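Long-range contact in selenium-binding protein (Sulfolobus tokodaii, PDB 2ECE), which is of unknown biochemical function but, as a beta-propeller member of the selenium-binding protein family, may bind selenium: residues 74-88 against 140-152. Residues are numbered along the deposited sequence; the frame is centred on the assembly and turned at random.
Sequences HHFGWNACSSALCPN and LHTVHCGPDAIYI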
ATOM      1  N   HIS A  74      -4.235   3.600  -7.647  1.00 18.64           N
ATOM      2  CA  HIS A  74      -4.234   2.807  -6.422  1.00 18.62           C
ATOM      3  C   HIS A  74      -2.985   3.119  -5.568  1.00 17.28           C
ATOM      4  O   HIS A  74      -2.983   4.016  -4.730  1.00 16.70           O
ATOM      5  CB  HIS A  74      -4.212   1.385  -6.919  1.00 16.84           C
ATOM      6  CG  HIS A  74      -4.512   0.335  -5.902  1.00 17.85           C
ATOM      7  ND1 HIS A  74      -5.796  -0.092  -5.642  1.00 16.34           N
ATOM      8  CD2 HIS A  74      -3.695  -0.475  -5.190  1.00 16.92           C
ATOM      9  CE1 HIS A  74      -5.756  -1.123  -4.815  1.00 16.68           C
ATOM     10  NE2 HIS A  74      -4.493  -1.374  -4.524  1.00 18.62           N
ATOM     11  N   HIS A  75      -1.872   2.561  -6.015  1.00 16.69           N
ATOM     12  CA  HIS A  75      -0.594   2.713  -5.316  1.00 17.39           C
ATOM     13  C   HIS A  75       0.327   3.498  -6.244  1.00 18.08           C
ATOM     14  O   HIS A  75       0.170   3.445  -7.464  1.00 17.19           O
ATOM     15  CB  HIS A  75       0.058   1.340  -5.011  1.00 16.65           C
ATOM     16  CG  HIS A  75      -0.433   0.682  -3.752  1.00 22.82           C
ATOM     17  ND1 HIS A  75      -1.629   1.014  -3.149  1.00 22.51           N
ATOM     18  CD2 HIS A  75       0.104  -0.309  -2.997  1.00 21.71           C
ATOM     19  CE1 HIS A  75      -1.805   0.260  -2.078  1.00 22.42           C
ATOM     20  NE2 HIS A  75      -0.768  -0.551  -1.963  1.00 22.54           N
ATOM     21  N   PHE A  76       1.255   4.253  -5.668  1.00 17.00           N
ATOM     22  CA  PHE A  76       2.227   5.008  -6.457  1.00 18.69           C
ATOM     23  C   PHE A  76       3.469   5.293  -5.617  1.00 18.88           C
ATOM     24  O   PHE A  76       3.472   5.071  -4.409  1.00 20.45           O
ATOM     25  CB  PHE A  76       1.635   6.321  -7.018  1.00 16.11           C
ATOM     26  CG  PHE A  76       1.282   7.354  -5.975  1.00 16.10           C
ATOM     27  CD1 PHE A  76       0.155   7.202  -5.177  1.00 15.53           C
ATOM     28  CD2 PHE A  76       2.072   8.492  -5.812  1.00 15.53           C
ATOM     29  CE1 PHE A  76      -0.189   8.169  -4.226  1.00 15.13           C
ATOM     30  CE2 PHE A  76       1.742   9.471  -4.861  1.00 14.89           C
ATOM     31  CZ  PHE A  76       0.608   9.306  -4.069  1.00 16.76           C
ATOM     32  N   GLY A  77       4.529   5.772  -6.251  1.00 19.02           N
ATOM     33  CA  GLY A  77       5.742   6.044  -5.505  1.00 17.74           C
ATOM     34  C   GLY A  77       6.652   7.046  -6.177  1.00 18.13           C
ATOM     35  O   GLY A  77       6.310   7.602  -7.215  1.00 17.82           O
ATOM     36  N   TRP A  78       7.813   7.279  -5.573  1.00 18.28           N
ATOM     37  CA  TRP A  78       8.787   8.224  -6.112  1.00 17.99           C
ATOM     38  C   TRP A  78       9.765   7.574  -7.073  1.00 17.96           C
ATOM     39  O   TRP A  78      10.001   6.369  -7.007  1.00 17.11           O
ATOM     40  CB  TRP A  78       9.592   8.858  -4.978  1.00 18.17           C
ATOM     41  CG  TRP A  78       8.769   9.630  -4.007  1.00 18.26           C
ATOM     42  CD1 TRP A  78       8.290   9.194  -2.807  1.00 16.43           C
ATOM     43  CD2 TRP A  78       8.375  10.997  -4.128  1.00 18.72           C
ATOM     44  NE1 TRP A  78       7.629  10.213  -2.167  1.00 19.51           N
ATOM     45  CE2 TRP A  78       7.666  11.332  -2.955  1.00 19.48           C
ATOM     46  CE3 TRP A  78       8.555  11.976  -5.117  1.00 20.57           C
ATOM     47  CZ2 TRP A  78       7.136  12.610  -2.739  1.00 17.66           C
ATOM     48  CZ3 TRP A  78       8.027  13.250  -4.900  1.00 20.55           C
ATOM     49  CH2 TRP A  78       7.327  13.551  -3.719  1.00 18.75           C
ATOM     50  N   ASN A  79      10.349   8.386  -7.952  1.00 17.22           N
ATOM     51  CA  ASN A  79      11.331   7.896  -8.913  1.00 18.21           C
ATOM     52  C   ASN A  79      12.609   7.503  -8.169  1.00 19.57           C
ATOM     53  O   ASN A  79      13.293   6.555  -8.545  1.00 21.86           O
ATOM     54  CB  ASN A  79      11.658   8.982  -9.948  1.00 16.87           C
ATOM     55  CG  ASN A  79      12.361  10.179  -9.331  1.00 18.04           C
ATOM     56  OD1 ASN A  79      11.802  10.861  -8.474  1.00 15.91           O
ATOM     57  ND2 ASN A  79      13.595  10.436  -9.763  1.00 18.41           N
ATOM     58  N   ALA A  80      12.930   8.242  -7.110  1.00 19.98           N
ATOM     59  CA  ALA A  80      14.131   7.968  -6.330  1.00 20.00           C
ATOM     60  C   ALA A  80      13.912   8.302  -4.865  1.00 19.56           C
ATOM     61  O   ALA A  80      13.097   9.161  -4.523  1.00 19.49           O
ATOM     62  CB  ALA A  80      15.320   8.775  -6.876  1.00 17.01           C
ATOM     63  N   CYS A  81      14.650   7.620  -3.999  1.00 19.57           N
ATOM     64  CA  CYS A  81      14.517   7.859  -2.579  1.00 18.92           C
ATOM     65  C   CYS A  81      15.794   7.527  -1.807  1.00 18.90           C
ATOM     66  O   CYS A  81      16.868   7.455  -2.396  1.00 18.63           O
ATOM     67  CB  CYS A  81      13.317   7.078  -2.047  1.00 19.65           C
ATOM     68  SG  CYS A  81      13.282   5.285  -2.363  1.00 24.14           S
ATOM     69  N   SER A  82      15.680   7.327  -0.495  1.00 18.35           N
ATOM     70  CA  SER A  82      16.851   7.045   0.339  1.00 19.35           C
ATOM     71  C   SER A  82      17.751   5.911  -0.156  1.00 19.67           C
ATOM     72  O   SER A  82      18.951   5.887   0.136  1.00 17.49           O
ATOM     73  CB  SER A  82      16.411   6.767   1.779  1.00 18.09           C
ATOM     74  OG  SER A  82      15.833   7.929   2.353  1.00 20.12           O
ATOM     75  N   SER A  83      17.174   4.975  -0.902  1.00 19.00           N
ATOM     76  CA  SER A  83      17.933   3.847  -1.428  1.00 20.42           C
ATOM     77  C   SER A  83      19.074   4.309  -2.335  1.00 21.52           C
ATOM     78  O   SER A  83      20.004   3.547  -2.591  1.00 23.02           O
ATOM     79  CB  SER A  83      17.010   2.911  -2.206  1.00 19.11           C
ATOM     80  OG  SER A  83      16.402   3.599  -3.293  1.00 19.91           O
ATOM     81  N   ALA A  84      19.003   5.552  -2.810  1.00 21.61           N
ATOM     82  CA  ALA A  84      20.040   6.096  -3.690  1.00 22.71           C
ATOM     83  C   ALA A  84      21.381   6.262  -2.974  1.00 22.75           C
ATOM     84  O   ALA A  84      22.426   6.377  -3.620  1.00 22.83           O
ATOM     85  CB  ALA A  84      19.597   7.442  -4.262  1.00 21.50           C
ATOM     86  N   LEU A  85      21.344   6.289  -1.646  1.00 22.04           N
ATOM     87  CA  LEU A  85      22.555   6.437  -0.853  1.00 22.79           C
ATOM     88  C   LEU A  85      23.257   5.093  -0.675  1.00 24.82           C
ATOM     89  O   LEU A  85      24.324   5.015  -0.063  1.00 24.79           O
ATOM     90  CB  LEU A  85      22.224   7.043   0.510  1.00 22.36           C
ATOM     91  CG  LEU A  85      21.691   8.483   0.475  1.00 21.88           C
ATOM     92  CD1 LEU A  85      21.334   8.930   1.882  1.00 22.76           C
ATOM     93  CD2 LEU A  85      22.742   9.412  -0.126  1.00 23.47           C
ATOM     94  N   CYS A  86      22.649   4.037  -1.209  1.00 24.57           N
ATOM     95  CA  CYS A  86      23.226   2.699  -1.138  1.00 25.46           C
ATOM     96  C   CYS A  86      24.494   2.647  -2.003  1.00 28.36           C
ATOM     97  O   CYS A  86      24.634   3.409  -2.962  1.00 26.29           O
ATOM     98  CB  CYS A  86      22.232   1.663  -1.672  1.00 25.61           C
ATOM     99  SG  CYS A  86      20.708   1.425  -0.697  1.00 24.16           S
ATOM    100  N   PRO A  87      25.429   1.741  -1.678  1.00 30.50           N
ATOM    101  CA  PRO A  87      26.669   1.615  -2.451  1.00 32.10           C
ATOM    102  C   PRO A  87      26.452   1.578  -3.963  1.00 32.50           C
ATOM    103  O   PRO A  87      27.195   2.198  -4.722  1.00 33.41           O
ATOM    104  CB  PRO A  87      27.262   0.319  -1.916  1.00 32.93           C
ATOM    105  CG  PRO A  87      26.935   0.419  -0.453  1.00 33.57           C
ATOM    106  CD  PRO A  87      25.478   0.891  -0.471  1.00 32.07           C
ATOM    107  N   ASN A  88      25.427   0.852  -4.395  1.00 32.21           N
ATOM    108  CA  ASN A  88      25.125   0.732  -5.814  1.00 33.04           C
ATOM    109  C   ASN A  88      24.125   1.780  -6.296  1.00 33.84           C
ATOM    110  O   ASN A  88      23.616   1.692  -7.417  1.00 35.48           O
ATOM    111  CB  ASN A  88      24.594  -0.675  -6.115  1.00 32.48           C
ATOM    112  CG  ASN A  88      23.247  -0.946  -5.468  1.00 32.15           C
ATOM    113  OD1 ASN A  88      22.948  -0.435  -4.388  1.00 30.02           O
ATOM    114  ND2 ASN A  88      22.431  -1.773  -6.122  1.00 32.03           N
ATOM    115  N   LEU A 140      -0.874  -2.676 -13.152  1.00 18.83           N
ATOM    116  CA  LEU A 140       0.236  -2.272 -12.293  1.00 20.01           C
ATOM    117  C   LEU A 140      -0.192  -1.830 -10.904  1.00 19.54           C
ATOM    118  O   LEU A 140      -1.110  -1.016 -10.740  1.00 18.73           O
ATOM    119  CB  LEU A 140       1.034  -1.172 -12.987  1.00 19.11           C
ATOM    120  CG  LEU A 140       2.067  -1.665 -14.010  1.00 20.81           C
ATOM    121  CD1 LEU A 140       1.465  -2.703 -14.949  1.00 23.24           C
ATOM    122  CD2 LEU A 140       2.597  -0.463 -14.778  1.00 19.71           C
ATOM    123  N   HIS A 141       0.502  -2.366  -9.903  1.00 18.01           N
ATOM    124  CA  HIS A 141       0.180  -2.106  -8.507  1.00 16.56           C
ATOM    125  C   HIS A 141       1.221  -1.296  -7.715  1.00 15.10           C
ATOM    126  O   HIS A 141       1.186  -0.067  -7.697  1.00 15.30           O
ATOM    127  CB  HIS A 141      -0.072  -3.456  -7.819  1.00 15.81           C
ATOM    128  CG  HIS A 141      -0.618  -3.345  -6.430  1.00 16.25           C
ATOM    129  ND1 HIS A 141      -1.964  -3.190  -6.165  1.00 20.13           N
ATOM    130  CD2 HIS A 141       0.001  -3.365  -5.226  1.00 15.12           C
ATOM    131  CE1 HIS A 141      -2.149  -3.120  -4.859  1.00 14.88           C
ATOM    132  NE2 HIS A 141      -0.972  -3.224  -4.266  1.00 17.87           N
ATOM    133  N   THR A 142       2.152  -1.997  -7.079  1.00 14.18           N
ATOM    134  CA  THR A 142       3.171  -1.362  -6.241  1.00 14.84           C
ATOM    135  C   THR A 142       4.357  -0.734  -6.976  1.00 15.57           C
ATOM    136  O   THR A 142       4.877  -1.306  -7.931  1.00 15.14           O
ATOM    137  CB  THR A 142       3.742  -2.376  -5.223  1.00 14.46           C
ATOM    138  OG1 THR A 142       2.666  -2.938  -4.454  1.00 14.83           O
ATOM    139  CG2 THR A 142       4.764  -1.688  -4.273  1.00 13.39           C
ATOM    140  N   VAL A 143       4.778   0.444  -6.512  1.00 15.53           N
ATOM    141  CA  VAL A 143       5.937   1.132  -7.073  1.00 17.53           C
ATOM    142  C   VAL A 143       6.964   1.349  -5.967  1.00 17.71           C
ATOM    143  O   VAL A 143       6.624   1.865  -4.900  1.00 17.13           O
ATOM    144  CB  VAL A 143       5.586   2.527  -7.629  1.00 18.16           C
ATOM    145  CG1 VAL A 143       6.856   3.201  -8.158  1.00 19.99           C
ATOM    146  CG2 VAL A 143       4.551   2.408  -8.722  1.00 18.05           C
ATOM    147  N   HIS A 144       8.209   0.951  -6.218  1.00 17.64           N
ATOM    148  CA  HIS A 144       9.285   1.142  -5.252  1.00 17.39           C
ATOM    149  C   HIS A 144      10.516   1.722  -5.941  1.00 18.81           C
ATOM    150  O   HIS A 144      10.873   1.298  -7.044  1.00 19.16           O
ATOM    151  CB  HIS A 144       9.658  -0.183  -4.573  1.00 15.60           C
ATOM    152  CG  HIS A 144       8.783  -0.530  -3.410  1.00 14.71           C
ATOM    153  ND1 HIS A 144       8.570   0.339  -2.360  1.00 13.50           N
ATOM    154  CD2 HIS A 144       8.073  -1.649  -3.122  1.00 14.66           C
ATOM    155  CE1 HIS A 144       7.765  -0.226  -1.477  1.00 16.04           C
ATOM    156  NE2 HIS A 144       7.449  -1.434  -1.914  1.00 16.12           N
ATOM    157  N   CYS A 145      11.157   2.688  -5.287  1.00 18.81           N
ATOM    158  CA  CYS A 145      12.364   3.333  -5.820  1.00 20.52           C
ATOM    159  C   CYS A 145      13.589   2.535  -5.361  1.00 20.26           C
ATOM    160  O   CYS A 145      13.881   2.459  -4.166  1.00 22.00           O
ATOM    161  CB  CYS A 145      12.450   4.801  -5.324  1.00 19.13           C
ATOM    162  SG  CYS A 145      11.728   5.029  -3.663  1.00 24.28           S
ATOM    163  N   GLY A 146      14.291   1.925  -6.309  1.00 19.51           N
ATOM    164  CA  GLY A 146      15.473   1.152  -5.966  1.00 18.69           C
ATOM    165  C   GLY A 146      16.735   1.933  -6.288  1.00 20.85           C
ATOM    166  O   GLY A 146      16.659   3.000  -6.901  1.00 19.86           O
ATOM    167  N   PRO A 147      17.912   1.436  -5.883  1.00 21.96           N
ATOM    168  CA  PRO A 147      19.178   2.122  -6.153  1.00 22.85           C
ATOM    169  C   PRO A 147      19.480   2.142  -7.647  1.00 22.81           C
ATOM    170  O   PRO A 147      19.957   3.136  -8.196  1.00 22.61           O
ATOM    171  CB  PRO A 147      20.210   1.264  -5.415  1.00 23.62           C
ATOM    172  CG  PRO A 147      19.400   0.498  -4.395  1.00 24.24           C
ATOM    173  CD  PRO A 147      18.145   0.179  -5.152  1.00 23.01           C
ATOM    174  N   ASP A 148      19.181   1.014  -8.281  1.00 23.13           N
ATOM    175  CA  ASP A 148      19.444   0.778  -9.691  1.00 23.75           C
ATOM    176  C   ASP A 148      18.326   1.092 -10.676  1.00 24.16           C
ATOM    177  O   ASP A 148      18.598   1.373 -11.841  1.00 23.47           O
ATOM    178  CB  ASP A 148      19.870  -0.678  -9.855  1.00 25.36           C
ATOM    179  CG  ASP A 148      18.820  -1.649  -9.342  1.00 28.60           C
ATOM    180  OD1 ASP A 148      17.989  -1.244  -8.496  1.00 27.99           O
ATOM    181  OD2 ASP A 148      18.830  -2.819  -9.772  1.00 32.92           O
ATOM    182  N   ALA A 149      17.074   1.034 -10.233  1.00 23.30           N
ATOM    183  CA  ALA A 149      15.956   1.314 -11.136  1.00 22.42           C
ATOM    184  C   ALA A 149      14.652   1.495 -10.366  1.00 21.50           C
ATOM    185  O   ALA A 149      14.643   1.474  -9.139  1.00 21.61           O
ATOM    186  CB  ALA A 149      15.808   0.175 -12.152  1.00 22.65           C
ATOM    187  N   ILE A 150      13.560   1.685 -11.097  1.00 20.62           N
ATOM    188  CA  ILE A 150      12.248   1.844 -10.486  1.00 20.81           C
ATOM    189  C   ILE A 150      11.539   0.516 -10.719  1.00 19.84           C
ATOM    190  O   ILE A 150      11.484   0.031 -11.847  1.00 22.24           O
ATOM    191  CB  ILE A 150      11.455   2.990 -11.152  1.00 20.42           C
ATOM    192  CG1 ILE A 150      12.192   4.316 -10.956  1.00 20.96           C
ATOM    193  CG2 ILE A 150      10.060   3.073 -10.552  1.00 19.72           C
ATOM    194  CD1 ILE A 150      11.660   5.424 -11.839  1.00 21.09           C
ATOM    195  N   TYR A 151      11.013  -0.077  -9.653  1.00 18.81           N
ATOM    196  CA  TYR A 151      10.343  -1.368  -9.743  1.00 18.57           C
ATOM    197  C   TYR A 151       8.839  -1.234  -9.544  1.00 17.95           C
ATOM    198  O   TYR A 151       8.388  -0.525  -8.645  1.00 15.24           O
ATOM    199  CB  TYR A 151      10.898  -2.327  -8.679  1.00 18.90           C
ATOM    200  CG  TYR A 151      12.358  -2.691  -8.832  1.00 20.55           C
ATOM    201  CD1 TYR A 151      13.360  -1.718  -8.768  1.00 20.85           C
ATOM    202  CD2 TYR A 151      12.742  -4.022  -9.005  1.00 20.82           C
ATOM    203  CE1 TYR A 151      14.710  -2.068  -8.870  1.00 22.99           C
ATOM    204  CE2 TYR A 151      14.080  -4.383  -9.109  1.00 23.04           C
ATOM    205  CZ  TYR A 151      15.060  -3.404  -9.039  1.00 25.07           C
ATOM    206  OH  TYR A 151      16.388  -3.765  -9.133  1.00 27.70           O
ATOM    207  N   ILE A 152       8.070  -1.942 -10.368  1.00 16.64           N
ATOM    208  CA  ILE A 152       6.616  -1.891 -10.293  1.00 16.95           C
ATOM    209  C   ILE A 152       6.031  -3.285 -10.426  1.00 17.26           C
ATOM    210  O   ILE A 152       6.351  -4.004 -11.365  1.00 18.12           O
ATOM    211  CB  ILE A 152       6.028  -1.014 -11.427  1.00 16.98           C
ATOM    212  CG1 ILE A 152       6.694   0.369 -11.414  1.00 17.08           C
ATOM    213  CG2 ILE A 152       4.520  -0.885 -11.254  1.00 14.93           C
ATOM    214  CD1 ILE A 152       6.278   1.266 -12.558  1.00 17.32           C
TER
HETATM  215  O   HOH W   1      -1.353   0.817  -8.289  1.00 16.73           O
HETATM  216  O   HOH W   2      16.467   5.548  -5.244  1.00 17.64           O
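Ser83 OG is gripped twice: it donates to Cys145 O at 2.9 Å, approaching from above the carbonyl plane, and accepts from a water. That water also accepts a hydrogen bond from Cys81 N and donates to Gly146 O, so a small hydroxyl suits this turn, tying two backbones together. A chi1 of 60° tucks OG between Ser83's N and carbonyl carbon, facing residues 145-146. Beside it, the Cys81 SG-Cys145 SG disulfide (2.0 Å, chi3 102°) covalently locks the loop at Cys81 to the end of strand 140-145, although Cys145, with chi1 only 32°, departs from a staggered rotamer. Pro147 offers a rigid apolar surface, its CB lying 3.4 Å from Asn88 OD1. Val143 CB packs 3.7 Å from Gly77 N; a side chain on Gly77 would run into Val143 O, hence the glycine. At the far end three imidazoles cluster. The His141 ring lies obliquely to both His74 and His75, with centroids 4.6 and 4.3 Å away. With alanine in place of His141, both rings would probably lose the imidazole packed against them, leaving a gap. A second water accepts from His75 N and lies 2.8 Å from His141 O. In the propeller, strands 77-78 and 140-145 each begin a four-stranded antiparallel sheet, so the contact joins consecutive blades; strand 97-101 flanks Val143, while the Cys86-Cys460 disulfide fastens the neighbouring loop to the C-terminal tail.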